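Poly(A) ribonuclease pop2 (Schizosaccharomyces pombe, PDB 2P51) removes poly(A) tails from mRNA as the metal-dependent 3'-exoribonuclease subunit of the CCR4-NOT complex, releasing 5'-AMP. Local coordinates at residues E53-V58 against K84-G89; Y71-L76 against A187-F192; A78-L83 against D172-L177; N109-L114 against I142-F147. All coordinates share one frame; numbering follows the deposited sequence. Where two conformers were deposited one is given.

Interaction 1 of 4, residues E53-V58 against K84-G89. With MG (magnesium ion), chain C.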
loop_
_atom_site.group_PDB
_atom_site.type_symbol
_atom_site.label_atom_id
_atom_site.label_comp_id
_atom_site.label_asym_id
_atom_site.label_seq_id
_atom_site.Cartn_x
_atom_site.Cartn_y
_atom_site.Cartn_z
ATOM N N GLU A 53 4.898 4.065 2.367
ATOM C CA GLU A 53 5.348 5.096 3.283
ATOM C C GLU A 53 5.610 6.361 2.426
ATOM O O GLU A 53 6.085 6.269 1.277
ATOM C CB GLU A 53 6.605 4.711 4.052
ATOM C CG GLU A 53 6.543 3.412 4.839
ATOM C CD GLU A 53 5.444 3.352 5.861
ATOM O OE1 GLU A 53 5.121 4.354 6.508
ATOM O OE2 GLU A 53 4.860 2.236 6.028
ATOM N N PHE A 54 5.340 7.526 2.972
ATOM C CA PHE A 54 5.441 8.802 2.280
ATOM C C PHE A 54 5.610 9.875 3.353
ATOM O O PHE A 54 5.456 9.568 4.549
ATOM C CB PHE A 54 4.196 9.027 1.422
ATOM C CG PHE A 54 2.894 8.873 2.187
ATOM C CD1 PHE A 54 2.336 9.949 2.874
ATOM C CD2 PHE A 54 2.226 7.645 2.182
ATOM C CE1 PHE A 54 1.150 9.810 3.561
ATOM C CE2 PHE A 54 1.047 7.494 2.893
ATOM C CZ PHE A 54 0.519 8.593 3.565
ATOM N N PRO A 55 5.994 11.072 2.986
ATOM C CA PRO A 55 6.420 12.052 4.016
ATOM C C PRO A 55 5.295 12.826 4.676
ATOM O O PRO A 55 5.408 14.029 4.961
ATOM C CB PRO A 55 7.369 12.971 3.243
ATOM C CG PRO A 55 7.096 12.815 1.811
ATOM C CD PRO A 55 6.235 11.587 1.611
ATOM N N GLY A 56 4.195 12.125 4.957
ATOM C CA GLY A 56 3.148 12.713 5.772
ATOM C C GLY A 56 2.230 13.650 5.008
ATOM O O GLY A 56 2.113 13.528 3.785
ATOM N N VAL A 57 1.557 14.511 5.729
ATOM C CA VAL A 57 0.694 15.571 5.235
ATOM C C VAL A 57 1.318 16.917 5.625
ATOM O O VAL A 57 1.618 17.131 6.834
ATOM C CB VAL A 57 -0.704 15.438 5.855
ATOM C CG1 VAL A 57 -1.633 16.614 5.540
ATOM C CG2 VAL A 57 -1.283 14.115 5.330
ATOM N N VAL A 58 1.495 17.814 4.669
ATOM C CA VAL A 58 2.114 19.099 5.020
ATOM C C VAL A 58 1.068 20.203 5.003
ATOM O O VAL A 58 1.234 21.256 5.594
ATOM C CB VAL A 58 3.266 19.505 4.099
ATOM C CG1 VAL A 58 4.362 18.440 4.174
ATOM C CG2 VAL A 58 2.801 19.725 2.663
ATOM N N LYS A 84 6.747 13.196 -2.526
ATOM C CA LYS A 84 7.207 11.962 -3.171
ATOM C C LYS A 84 7.081 10.722 -2.300
ATOM O O LYS A 84 7.349 10.713 -1.100
ATOM C CB LYS A 84 8.680 12.131 -3.559
ATOM C CG LYS A 84 8.879 13.171 -4.668
ATOM C CD LYS A 84 10.392 13.338 -4.887
ATOM C CE LYS A 84 10.536 14.312 -6.070
ATOM N NZ LYS A 84 11.974 14.448 -6.395
ATOM N N ILE A 85 6.685 9.639 -2.961
ATOM C CA ILE A 85 6.652 8.323 -2.317
ATOM C C ILE A 85 8.028 7.891 -1.813
ATOM O O ILE A 85 9.016 8.212 -2.465
ATOM C CB ILE A 85 6.091 7.290 -3.318
ATOM C CG1 ILE A 85 5.737 5.956 -2.685
ATOM C CG2 ILE A 85 7.050 7.061 -4.510
ATOM C CD1 ILE A 85 4.706 5.942 -1.630
ATOM N N ILE A 86 8.014 7.168 -0.675
ATOM C CA ILE A 86 9.283 6.701 -0.090
ATOM C C ILE A 86 9.366 5.186 -0.130
ATOM O O ILE A 86 10.463 4.651 -0.435
ATOM C CB ILE A 86 9.467 7.292 1.338
ATOM C CG1 ILE A 86 9.678 8.815 1.274
ATOM C CG2 ILE A 86 10.618 6.637 2.079
ATOM C CD1 ILE A 86 9.587 9.545 2.620
ATOM N N GLN A 87 8.303 4.462 0.139
ATOM C CA GLN A 87 8.374 3.024 0.046
ATOM C C GLN A 87 7.012 2.457 -0.407
ATOM O O GLN A 87 5.982 3.030 -0.057
ATOM C CB GLN A 87 8.621 2.260 1.362
ATOM C CG GLN A 87 9.992 2.299 1.947
ATOM C CD GLN A 87 10.117 1.526 3.240
ATOM O OE1 GLN A 87 9.155 1.538 4.056
ATOM N NE2 GLN A 87 11.243 0.913 3.476
ATOM N N ILE A 88 7.033 1.349 -1.115
ATOM C CA ILE A 88 5.821 0.562 -1.356
ATOM C C ILE A 88 6.086 -0.854 -0.884
ATOM O O ILE A 88 7.134 -1.404 -1.245
ATOM C CB ILE A 88 5.388 0.506 -2.834
ATOM C CG1 ILE A 88 5.015 1.893 -3.367
ATOM C CG2 ILE A 88 4.260 -0.505 -3.040
ATOM C CD1 ILE A 88 4.727 2.014 -4.843
ATOM N N GLY A 89 5.169 -1.435 -0.143
ATOM C CA GLY A 89 5.273 -2.835 0.313
ATOM C C GLY A 89 4.252 -3.700 -0.401
ATOM O O GLY A 89 3.077 -3.285 -0.462
HETATM MG MG MG C . 3.014 1.792 6.912
HETATM O O HOH W 1 3.578 3.177 8.363
HETATM O O HOH W 2 2.147 3.507 5.997
HETATM O O HOH W 3 1.276 1.346 8.004
#
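Glu53 and Gln87 form an antiparallel hydrogen-bonded pair at the ends of two neighbouring central strands of the DEDD nuclease sheet, 47-53 and 87-93, and a classic beta bulge sets both Ile86 and Gln87 against Glu53. The tight part is the backbone. Glu53 O takes two donors from the same face of its carbonyl plane, Ile86 N at 2.9 Å and Gln87 N at 3.1 Å, while Glu53 N gives a bond of 2.8 Å to Gln87 O. The CD1 methyl of Ile85 presses on that carbonyl, 3.2 Å from Glu53 O. Pro55 CD lies 3.1 Å from Lys84 O, a buried carbonyl without a partner in the model. The loose side starts at the exposed Lys84 side chain, which leads away to a salt bridge with Asp117. Glu53 and Gln87 run side by side, carboxylate and amide planes 69° apart; the amide is held by Ala238, Asn109 and Gln237. A bend at chi2 (-58°) swings the Glu53 carboxylate to a catalytic-site magnesium ion shared with Asp51 and Asp241. Three waters complete the shell of this ion, which Glu53 OE2 binds at 2.1 Å; one of them donates to Glu53 OE1 at 2.7 Å.

Interaction 2 of 4, residues Y71-L76 against A187-F192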
loop_
_atom_site.group_PDB
_atom_site.type_symbol
_atom_site.label_atom_id
_atom_site.label_comp_id
_atom_site.label_asym_id
_atom_site.label_seq_id
_atom_site.Cartn_x
_atom_site.Cartn_y
_atom_site.Cartn_z
ATOM N N TYR A 71 -13.716 16.802 1.300
ATOM C CA TYR A 71 -12.572 17.415 1.988
ATOM C C TYR A 71 -11.453 16.398 2.190
ATOM O O TYR A 71 -10.286 16.747 2.033
ATOM C CB TYR A 71 -13.018 18.010 3.319
ATOM C CG TYR A 71 -11.948 18.615 4.190
ATOM C CD1 TYR A 71 -11.142 19.652 3.745
ATOM C CD2 TYR A 71 -11.723 18.160 5.479
ATOM C CE1 TYR A 71 -10.161 20.211 4.544
ATOM C CE2 TYR A 71 -10.747 18.706 6.289
ATOM C CZ TYR A 71 -9.964 19.735 5.822
ATOM O OH TYR A 71 -8.988 20.285 6.619
ATOM N N HIS A 72 -11.764 15.141 2.535
ATOM C CA HIS A 72 -10.720 14.152 2.701
ATOM C C HIS A 72 -9.990 13.900 1.377
ATOM O O HIS A 72 -8.756 13.798 1.350
ATOM C CB HIS A 72 -11.273 12.793 3.140
ATOM C CG HIS A 72 -12.139 12.819 4.349
ATOM N ND1 HIS A 72 -12.992 11.781 4.712
ATOM C CD2 HIS A 72 -12.291 13.765 5.311
ATOM C CE1 HIS A 72 -13.631 12.089 5.840
ATOM N NE2 HIS A 72 -13.218 13.297 6.214
ATOM N N TYR A 73 -10.771 13.787 0.297
ATOM C CA TYR A 73 -10.174 13.561 -1.005
ATOM C C TYR A 73 -9.338 14.761 -1.431
ATOM O O TYR A 73 -8.192 14.620 -1.931
ATOM C CB TYR A 73 -11.194 13.222 -2.109
ATOM C CG TYR A 73 -10.429 13.034 -3.416
ATOM C CD1 TYR A 73 -9.571 11.946 -3.587
ATOM C CD2 TYR A 73 -10.556 13.928 -4.471
ATOM C CE1 TYR A 73 -8.851 11.709 -4.744
ATOM C CE2 TYR A 73 -9.828 13.717 -5.648
ATOM C CZ TYR A 73 -8.976 12.624 -5.791
ATOM O OH TYR A 73 -8.266 12.427 -6.957
ATOM N N GLN A 74 -9.824 16.002 -1.266
ATOM C CA GLN A 74 -9.025 17.158 -1.680
ATOM C C GLN A 74 -7.770 17.308 -0.836
ATOM O O GLN A 74 -6.760 17.814 -1.356
ATOM C CB GLN A 74 -9.883 18.417 -1.607
ATOM C CG GLN A 74 -11.088 18.465 -2.549
ATOM C CD GLN A 74 -10.714 18.094 -3.979
ATOM O OE1 GLN A 74 -9.638 18.430 -4.469
ATOM N NE2 GLN A 74 -11.577 17.387 -4.695
ATOM N N THR A 75 -7.768 16.886 0.427
ATOM C CA THR A 75 -6.546 16.858 1.227
ATOM C C THR A 75 -5.534 15.867 0.666
ATOM O O THR A 75 -4.345 16.159 0.467
ATOM C CB THR A 75 -6.817 16.478 2.700
ATOM O OG1 THR A 75 -7.570 17.555 3.284
ATOM C CG2 THR A 75 -5.548 16.415 3.511
ATOM N N LEU A 76 -6.033 14.658 0.402
ATOM C CA LEU A 76 -5.193 13.615 -0.171
ATOM C C LEU A 76 -4.553 14.097 -1.480
ATOM O O LEU A 76 -3.363 13.966 -1.719
ATOM C CB LEU A 76 -6.085 12.385 -0.344
ATOM C CG LEU A 76 -5.649 11.090 -0.975
ATOM C CD1 LEU A 76 -6.628 9.990 -0.542
ATOM C CD2 LEU A 76 -5.559 11.147 -2.493
ATOM N N ALA A 187 -9.360 15.604 -10.245
ATOM C CA ALA A 187 -9.843 16.685 -9.381
ATOM C C ALA A 187 -10.952 16.243 -8.433
ATOM O O ALA A 187 -11.109 16.780 -7.326
ATOM C CB ALA A 187 -10.360 17.842 -10.222
ATOM N N GLU A 188 -11.750 15.270 -8.854
ATOM C CA GLU A 188 -12.889 14.785 -8.078
ATOM C C GLU A 188 -12.767 13.293 -7.788
ATOM O O GLU A 188 -12.215 12.559 -8.620
ATOM C CB GLU A 188 -14.188 15.070 -8.809
ATOM C CG GLU A 188 -14.468 16.558 -9.019
ATOM C CD GLU A 188 -15.341 17.074 -7.885
ATOM O OE1 GLU A 188 -14.797 17.702 -6.949
ATOM O OE2 GLU A 188 -16.566 16.810 -7.944
ATOM N N TYR A 189 -13.278 12.888 -6.622
ATOM C CA TYR A 189 -13.131 11.509 -6.172
ATOM C C TYR A 189 -13.774 10.547 -7.162
ATOM O O TYR A 189 -13.234 9.477 -7.398
ATOM C CB TYR A 189 -13.733 11.242 -4.777
ATOM C CG TYR A 189 -13.553 9.795 -4.326
ATOM C CD1 TYR A 189 -12.302 9.296 -3.994
ATOM C CD2 TYR A 189 -14.616 8.896 -4.238
ATOM C CE1 TYR A 189 -12.133 7.973 -3.587
ATOM C CE2 TYR A 189 -14.481 7.571 -3.835
ATOM C CZ TYR A 189 -13.218 7.112 -3.506
ATOM O OH TYR A 189 -13.052 5.791 -3.105
ATOM N N GLU A 190 -14.938 10.922 -7.700
ATOM C CA GLU A 190 -15.639 10.019 -8.625
ATOM C C GLU A 190 -14.715 9.561 -9.755
ATOM O O GLU A 190 -14.728 8.369 -10.090
ATOM C CB GLU A 190 -16.881 10.716 -9.204
ATOM C CG GLU A 190 -17.902 11.185 -8.204
ATOM C CD GLU A 190 -17.502 12.412 -7.402
ATOM O OE1 GLU A 190 -16.692 13.275 -7.827
ATOM O OE2 GLU A 190 -17.981 12.522 -6.243
ATOM N N GLU A 191 -13.923 10.459 -10.307
ATOM C CA GLU A 191 -12.994 10.143 -11.380
ATOM C C GLU A 191 -11.816 9.309 -10.872
ATOM O O GLU A 191 -11.339 8.385 -11.530
ATOM C CB GLU A 191 -12.419 11.388 -12.084
ATOM C CG GLU A 191 -11.628 11.095 -13.351
ATOM C CD GLU A 191 -11.111 12.286 -14.134
ATOM O OE1 GLU A 191 -11.592 13.437 -13.995
ATOM O OE2 GLU A 191 -10.161 12.128 -14.955
ATOM N N PHE A 192 -11.316 9.659 -9.688
ATOM C CA PHE A 192 -10.239 8.877 -9.101
ATOM C C PHE A 192 -10.705 7.449 -8.922
ATOM O O PHE A 192 -9.973 6.519 -9.299
ATOM C CB PHE A 192 -9.880 9.510 -7.770
ATOM C CG PHE A 192 -8.983 8.694 -6.878
ATOM C CD1 PHE A 192 -7.613 8.757 -7.119
ATOM C CD2 PHE A 192 -9.461 7.917 -5.843
ATOM C CE1 PHE A 192 -6.738 8.030 -6.321
ATOM C CE2 PHE A 192 -8.583 7.182 -5.085
ATOM C CZ PHE A 192 -7.218 7.212 -5.300
#
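The Tyr73 ring lays one side against Tyr189 and Phe192, which come from the same helix and meet it in different ways. Tyr189 covers that face: its CA stands 4.0 Å from the centroid of the Tyr73 ring, a CH-pi contact only 13° off the normal, and its own ring turns an edge to the face in an offset edge-to-face pair, planes 67° apart. Phe192 meets Tyr73 obliquely, and Tyr73 CE1 sits over the face of the Phe192 ring, 3.7 Å from Phe192 CG. With CG opposite the backbone N across the CA-CB bond (chi1 179°), Tyr73 reaches straight out from helix 69-82 into the first turn of helix 189-199, where Glu188 holds the N-cap position. This aromatic cluster joins two helices on the periphery of the DEDD nuclease fold, about 13 Å from the Phe192 side chain to a magnesium ion. The phenol passes close to Phe192 CB, 3.4 Å from Tyr73 OH, and finds its polar partner in Pro186 O. The next residue, Gln74, bends at chi2 to bring its amide to the loop: Gln74 NE2 donates to Ala187 O at 2.7 Å, nearly straight, with the acceptor lying in the amide plane. The Glu188 carboxylate is engaged by Lys66 through OE2.

Interaction 3 of 4, residues A78-L83 against D172-L177. With MG (magnesium ion), chain B.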
loop_
_atom_site.group_PDB
_atom_site.type_symbol
_atom_site.label_atom_id
_atom_site.label_comp_id
_atom_site.label_asym_id
_atom_site.label_seq_id
_atom_site.Cartn_x
_atom_site.Cartn_y
_atom_site.Cartn_z
ATOM N N ALA A 78 -4.016 17.049 -2.770
ATOM C CA ALA A 78 -3.040 18.119 -2.609
ATOM C C ALA A 78 -1.720 17.541 -2.146
ATOM O O ALA A 78 -0.651 17.931 -2.618
ATOM C CB ALA A 78 -3.550 19.177 -1.629
ATOM N N ASN A 79 -1.758 16.634 -1.183
ATOM C CA ASN A 79 -0.487 16.149 -0.608
ATOM C C ASN A 79 0.154 15.058 -1.448
ATOM O O ASN A 79 1.375 15.089 -1.659
ATOM C CB ASN A 79 -0.718 15.667 0.853
ATOM C CG ASN A 79 -0.926 16.884 1.755
ATOM O OD1 ASN A 79 0.060 17.446 2.222
ATOM N ND2 ASN A 79 -2.155 17.309 1.999
ATOM N N VAL A 80 -0.656 14.111 -1.939
ATOM C CA VAL A 80 -0.065 13.024 -2.736
ATOM C C VAL A 80 0.537 13.594 -3.996
ATOM O O VAL A 80 1.624 13.151 -4.418
ATOM C CB VAL A 80 -1.095 11.925 -3.048
ATOM C CG1 VAL A 80 -0.492 10.911 -3.994
ATOM C CG2 VAL A 80 -1.571 11.212 -1.783
ATOM N N ASP A 81 -0.142 14.566 -4.616
ATOM C CA ASP A 81 0.447 15.113 -5.846
ATOM C C ASP A 81 1.827 15.749 -5.579
ATOM O O ASP A 81 2.648 15.723 -6.489
ATOM C CB ASP A 81 -0.408 16.220 -6.436
ATOM C CG ASP A 81 -1.551 15.766 -7.313
ATOM O OD1 ASP A 81 -1.675 14.582 -7.682
ATOM O OD2 ASP A 81 -2.360 16.671 -7.648
ATOM N N SER A 82 2.013 16.319 -4.373
ATOM C CA SER A 82 3.162 17.153 -4.102
ATOM C C SER A 82 4.350 16.504 -3.406
ATOM O O SER A 82 5.474 17.003 -3.489
ATOM C CB SER A 82 2.699 18.344 -3.212
ATOM O OG SER A 82 2.068 19.250 -4.133
ATOM N N LEU A 83 4.084 15.396 -2.737
ATOM C CA LEU A 83 5.075 14.771 -1.882
ATOM C C LEU A 83 5.455 13.422 -2.464
ATOM O O LEU A 83 4.569 12.637 -2.849
ATOM C CB LEU A 83 4.543 14.552 -0.462
ATOM C CG LEU A 83 4.126 15.832 0.306
ATOM C CD1 LEU A 83 3.677 15.461 1.733
ATOM C CD2 LEU A 83 5.266 16.831 0.336
ATOM N N ASP A 172 -2.481 5.367 0.156
ATOM C CA ASP A 172 -1.674 4.276 -0.366
ATOM C C ASP A 172 -2.028 3.989 -1.826
ATOM O O ASP A 172 -1.156 3.886 -2.722
ATOM C CB ASP A 172 -1.865 3.061 0.532
ATOM C CG ASP A 172 -1.263 3.146 1.899
ATOM O OD1 ASP A 172 -0.337 3.997 2.042
ATOM O OD2 ASP A 172 -1.677 2.463 2.864
ATOM N N PHE A 173 -3.347 3.881 -2.100
ATOM C CA PHE A 173 -3.769 3.632 -3.489
ATOM C C PHE A 173 -3.466 4.865 -4.350
ATOM O O PHE A 173 -3.090 4.719 -5.533
ATOM C CB PHE A 173 -5.263 3.331 -3.600
ATOM C CG PHE A 173 -5.659 1.876 -3.582
ATOM C CD1 PHE A 173 -5.010 0.947 -4.384
ATOM C CD2 PHE A 173 -6.667 1.433 -2.760
ATOM C CE1 PHE A 173 -5.317 -0.426 -4.415
ATOM C CE2 PHE A 173 -7.001 0.092 -2.792
ATOM C CZ PHE A 173 -6.356 -0.842 -3.580
ATOM N N ALA A 174 -3.643 6.080 -3.834
ATOM C CA ALA A 174 -3.353 7.285 -4.623
ATOM C C ALA A 174 -1.885 7.281 -5.033
ATOM O O ALA A 174 -1.547 7.659 -6.182
ATOM C CB ALA A 174 -3.747 8.555 -3.893
ATOM N N TYR A 175 -0.978 6.864 -4.134
ATOM C CA TYR A 175 0.454 6.873 -4.513
ATOM C C TYR A 175 0.727 5.867 -5.619
ATOM O O TYR A 175 1.569 6.166 -6.479
ATOM C CB TYR A 175 1.327 6.577 -3.289
ATOM C CG TYR A 175 1.718 7.888 -2.607
ATOM C CD1 TYR A 175 1.231 8.305 -1.387
ATOM C CD2 TYR A 175 2.611 8.698 -3.290
ATOM C CE1 TYR A 175 1.613 9.516 -0.789
ATOM C CE2 TYR A 175 2.984 9.889 -2.729
ATOM C CZ TYR A 175 2.498 10.305 -1.498
ATOM O OH TYR A 175 2.927 11.509 -1.012
ATOM N N LEU A 176 0.040 4.732 -5.616
ATOM C CA LEU A 176 0.293 3.773 -6.684
ATOM C C LEU A 176 -0.303 4.310 -7.982
ATOM O O LEU A 176 0.311 4.165 -9.059
ATOM C CB LEU A 176 -0.237 2.356 -6.409
ATOM C CG LEU A 176 0.812 1.433 -5.738
ATOM C CD1 LEU A 176 1.077 1.901 -4.311
ATOM C CD2 LEU A 176 0.365 -0.014 -5.812
ATOM N N LEU A 177 -1.496 4.952 -7.861
ATOM C CA LEU A 177 -2.009 5.495 -9.153
ATOM C C LEU A 177 -1.141 6.603 -9.683
ATOM O O LEU A 177 -0.901 6.709 -10.907
ATOM C CB LEU A 177 -3.468 5.956 -8.986
ATOM C CG LEU A 177 -4.215 6.324 -10.273
ATOM C CD1 LEU A 177 -4.561 5.061 -11.074
ATOM C CD2 LEU A 177 -5.475 7.132 -9.992
HETATM MG MG MG B . -1.042 2.392 4.889
HETATM O O HOH W 4 -0.156 4.244 4.659
HETATM O O HOH W 5 -2.185 0.714 5.245
HETATM O O HOH W 6 -0.288 2.364 6.747
HETATM O O HOH W 7 -2.804 3.381 5.565
#
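The Tyr175 ring receives Val80 on one face and Leu83 O at its edge, while the ring of Phe54, from outside the two segments, stacks on the side away from Val80, well offset. Val80 CG1 stands over the middle of the ring, 3.7 Å from the centroid and just 6° off the normal, a CH-pi contact. Val80 CG2 stays above the same face, displaced toward the rim, 3.7 Å from Tyr175 CE1. Both methyls also rest on Ala174, with Val80 CG1 4.0 Å from Ala174 CB, because a chi1 of 174° points the fork of the valine at helix 170-181. At the far end of the ring, Tyr175 OH donates to Leu83 O over 2.7 Å; the oxygen lies in the ring plane, but the hydroxyl approaches from above the plane of that carbonyl. This bond ties the tyrosine to the backbone at Leu83, and Leu83 CB leans on the same hydroxyl. The short helical segments cross at -39°, their axes 9.9 Å apart. Asp172, on the side of its helix turned from Val80, binds a magnesium ion through OD2 at 2.1 Å, and its OD1 accepts from Thr52 and from a metal-bound water. Asp51 shares this ion: helix 170-181 supplies one carboxylate of the two-metal site characteristic of DEDD exonucleases.

Interaction 4 of 4, residues N109-L114 against I142-F147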
loop_
_atom_site.group_PDB
_atom_site.type_symbol
_atom_site.label_atom_id
_atom_site.label_comp_id
_atom_site.label_asym_id
_atom_site.label_seq_id
_atom_site.Cartn_x
_atom_site.Cartn_y
_atom_site.Cartn_z
ATOM N N ASN A 109 12.057 0.564 -2.364
ATOM C CA ASN A 109 12.560 1.802 -1.758
ATOM C C ASN A 109 12.806 2.878 -2.807
ATOM O O ASN A 109 13.596 2.606 -3.739
ATOM C CB ASN A 109 13.868 1.449 -1.018
ATOM C CG ASN A 109 13.588 0.449 0.112
ATOM O OD1 ASN A 109 12.863 0.767 1.069
ATOM N ND2 ASN A 109 14.152 -0.745 -0.049
ATOM N N PHE A 110 12.143 4.021 -2.707
ATOM C CA PHE A 110 12.128 5.000 -3.794
ATOM C C PHE A 110 13.046 6.185 -3.530
ATOM O O PHE A 110 13.373 6.548 -2.392
ATOM C CB PHE A 110 10.692 5.507 -4.009
ATOM C CG PHE A 110 9.866 4.377 -4.613
ATOM C CD1 PHE A 110 9.857 4.160 -5.983
ATOM C CD2 PHE A 110 9.146 3.505 -3.818
ATOM C CE1 PHE A 110 9.112 3.135 -6.549
ATOM C CE2 PHE A 110 8.372 2.492 -4.354
ATOM C CZ PHE A 110 8.389 2.294 -5.741
ATOM N N THR A 111 13.443 6.808 -4.632
ATOM C CA THR A 111 14.378 7.949 -4.585
ATOM C C THR A 111 13.805 9.098 -3.757
ATOM O O THR A 111 12.619 9.448 -3.829
ATOM C CB THR A 111 14.681 8.399 -6.018
ATOM O OG1 THR A 111 15.775 9.327 -5.965
ATOM C CG2 THR A 111 13.474 9.109 -6.624
ATOM N N PHE A 112 14.639 9.737 -2.933
ATOM C CA PHE A 112 14.166 10.836 -2.071
ATOM C C PHE A 112 15.399 11.629 -1.689
ATOM O O PHE A 112 16.502 11.034 -1.592
ATOM C CB PHE A 112 13.454 10.232 -0.847
ATOM C CG PHE A 112 12.572 11.264 -0.190
ATOM C CD1 PHE A 112 11.281 11.462 -0.688
ATOM C CD2 PHE A 112 13.013 12.031 0.893
ATOM C CE1 PHE A 112 10.449 12.427 -0.118
ATOM C CE2 PHE A 112 12.174 12.983 1.438
ATOM C CZ PHE A 112 10.902 13.190 0.931
ATOM N N ASN A 113 15.279 12.933 -1.471
ATOM C CA ASN A 113 16.392 13.833 -1.256
ATOM C C ASN A 113 15.991 14.784 -0.118
ATOM O O ASN A 113 15.129 15.635 -0.296
ATOM C CB ASN A 113 16.751 14.560 -2.543
ATOM C CG ASN A 113 18.010 15.376 -2.332
ATOM O OD1 ASN A 113 18.033 16.188 -1.411
ATOM N ND2 ASN A 113 19.001 15.150 -3.212
ATOM N N LEU A 114 16.602 14.614 1.061
ATOM C CA LEU A 114 16.209 15.405 2.217
ATOM C C LEU A 114 16.530 16.882 2.049
ATOM O O LEU A 114 15.967 17.762 2.685
ATOM C CB LEU A 114 16.893 14.904 3.517
ATOM C CG LEU A 114 16.328 13.541 4.000
ATOM C CD1 LEU A 114 17.115 13.065 5.218
ATOM C CD2 LEU A 114 14.819 13.610 4.278
ATOM N N ILE A 142 14.658 3.744 -6.069
ATOM C CA ILE A 142 14.020 3.538 -7.368
ATOM C C ILE A 142 13.351 4.792 -7.895
ATOM O O ILE A 142 12.761 5.543 -7.137
ATOM C CB ILE A 142 12.945 2.433 -7.229
ATOM C CG1 ILE A 142 13.585 1.116 -6.792
ATOM C CG2 ILE A 142 12.108 2.293 -8.483
ATOM C CD1 ILE A 142 12.590 0.215 -6.032
ATOM N N GLU A 143 13.373 5.011 -9.218
ATOM C CA GLU A 143 12.510 6.039 -9.791
ATOM C C GLU A 143 11.089 5.508 -9.927
ATOM O O GLU A 143 10.942 4.438 -10.561
ATOM C CB GLU A 143 12.985 6.451 -11.190
ATOM C CG GLU A 143 14.221 7.341 -11.130
ATOM C CD GLU A 143 13.893 8.713 -10.554
ATOM O OE1 GLU A 143 12.717 9.144 -10.460
ATOM O OE2 GLU A 143 14.878 9.380 -10.175
ATOM N N PRO A 144 10.091 6.186 -9.351
ATOM C CA PRO A 144 8.717 5.668 -9.460
ATOM C C PRO A 144 8.302 5.280 -10.856
ATOM O O PRO A 144 7.543 4.338 -11.064
ATOM C CB PRO A 144 7.875 6.888 -8.998
ATOM C CG PRO A 144 8.769 7.421 -7.886
ATOM C CD PRO A 144 10.145 7.412 -8.520
ATOM N N ALA A 145 8.762 6.023 -11.849
ATOM C CA ALA A 145 8.398 5.760 -13.219
ATOM C C ALA A 145 8.911 4.424 -13.715
ATOM O O ALA A 145 8.229 3.692 -14.452
ATOM C CB ALA A 145 8.952 6.922 -14.070
ATOM N N ASP A 146 10.137 4.068 -13.340
ATOM C CA ASP A 146 10.718 2.764 -13.702
ATOM C C ASP A 146 9.900 1.641 -13.072
ATOM O O ASP A 146 9.597 0.618 -13.682
ATOM C CB ASP A 146 12.167 2.715 -13.257
ATOM C CG ASP A 146 13.093 3.639 -14.025
ATOM O OD1 ASP A 146 12.733 4.126 -15.135
ATOM O OD2 ASP A 146 14.215 3.867 -13.504
ATOM N N PHE A 147 9.548 1.828 -11.808
ATOM C CA PHE A 147 8.710 0.840 -11.122
ATOM C C PHE A 147 7.380 0.720 -11.787
ATOM O O PHE A 147 6.825 -0.362 -11.999
ATOM C CB PHE A 147 8.516 1.336 -9.679
ATOM C CG PHE A 147 7.497 0.531 -8.885
ATOM C CD1 PHE A 147 7.797 -0.723 -8.388
ATOM C CD2 PHE A 147 6.234 1.070 -8.637
ATOM C CE1 PHE A 147 6.836 -1.394 -7.659
ATOM C CE2 PHE A 147 5.269 0.379 -7.920
ATOM C CZ PHE A 147 5.556 -0.882 -7.413
HETATM O O HOH W 8 15.760 11.218 -8.489
#
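Phe110 is the main projection here, its ring slotted into a hollow formed by Ile142, Pro144 and Phe147. The leading edge drives at the face of Phe147: the two planes stand at 85°, the centroids are 5.3 Å apart, and Phe110 CZ lies 3.7 Å from Phe147 CG. Ile142 CG2 fills in beside Phe110 CE1 at 3.7 Å, while Pro144 CG comes up against Phe110 CD1. The start of helix 144-152 borders the ring along its edge, with Phe147 CB lying in the ring plane. Ile88 of the central sheet packs on both phenylalanines. A smaller bump, the CG2 methyl of Thr111, sits by the carboxylate of Glu143, 3.8 Å from Glu143 OE2, and also rests near Ile142 O (3.7 Å) and Pro144 CD (4.2 Å). A water joins Glu143 OE2, to which it donates, with Thr111 OG1. Two backbone bonds run beside the ring. Ile142 N donates to Asn109 O at 2.8 Å, almost straight at 177° and on a carbonyl lone pair, and Thr111 N returns a bond of 2.9 Å to Ile142 O. Asn109 turns its amide away, to Gln87 and Asp25. The two bonds make a single beta bridge flanking Phe110, which pins the start of helix 144-152 to the chain leaving strand 105-109 of the DEDD nuclease sheet.

From the N terminus, strand 47-53 leads into 53-58, helix 69-82 follows with 71-76 and 78-83, and 84-89 returns to close interaction 1 over that helix. Interaction 4 then closes its own loop, 109-114 to 142-147, in series with interaction 1. Helix 170-181 closes interaction 3 and helix 189-199 closes interaction 2; the loop of 2 encloses that of 3, which encloses that of 4, while interaction 1 crosses both 2 and 3. Ile86 O to Phe110 N connects interactions 1 and 4, a probable hydrogen bond from Val58 N to Asn79 OD1 connects 1 and 3, and Leu76 against Ala174 connects 2 and 3. Together they link sheet, metal site and flanking helices.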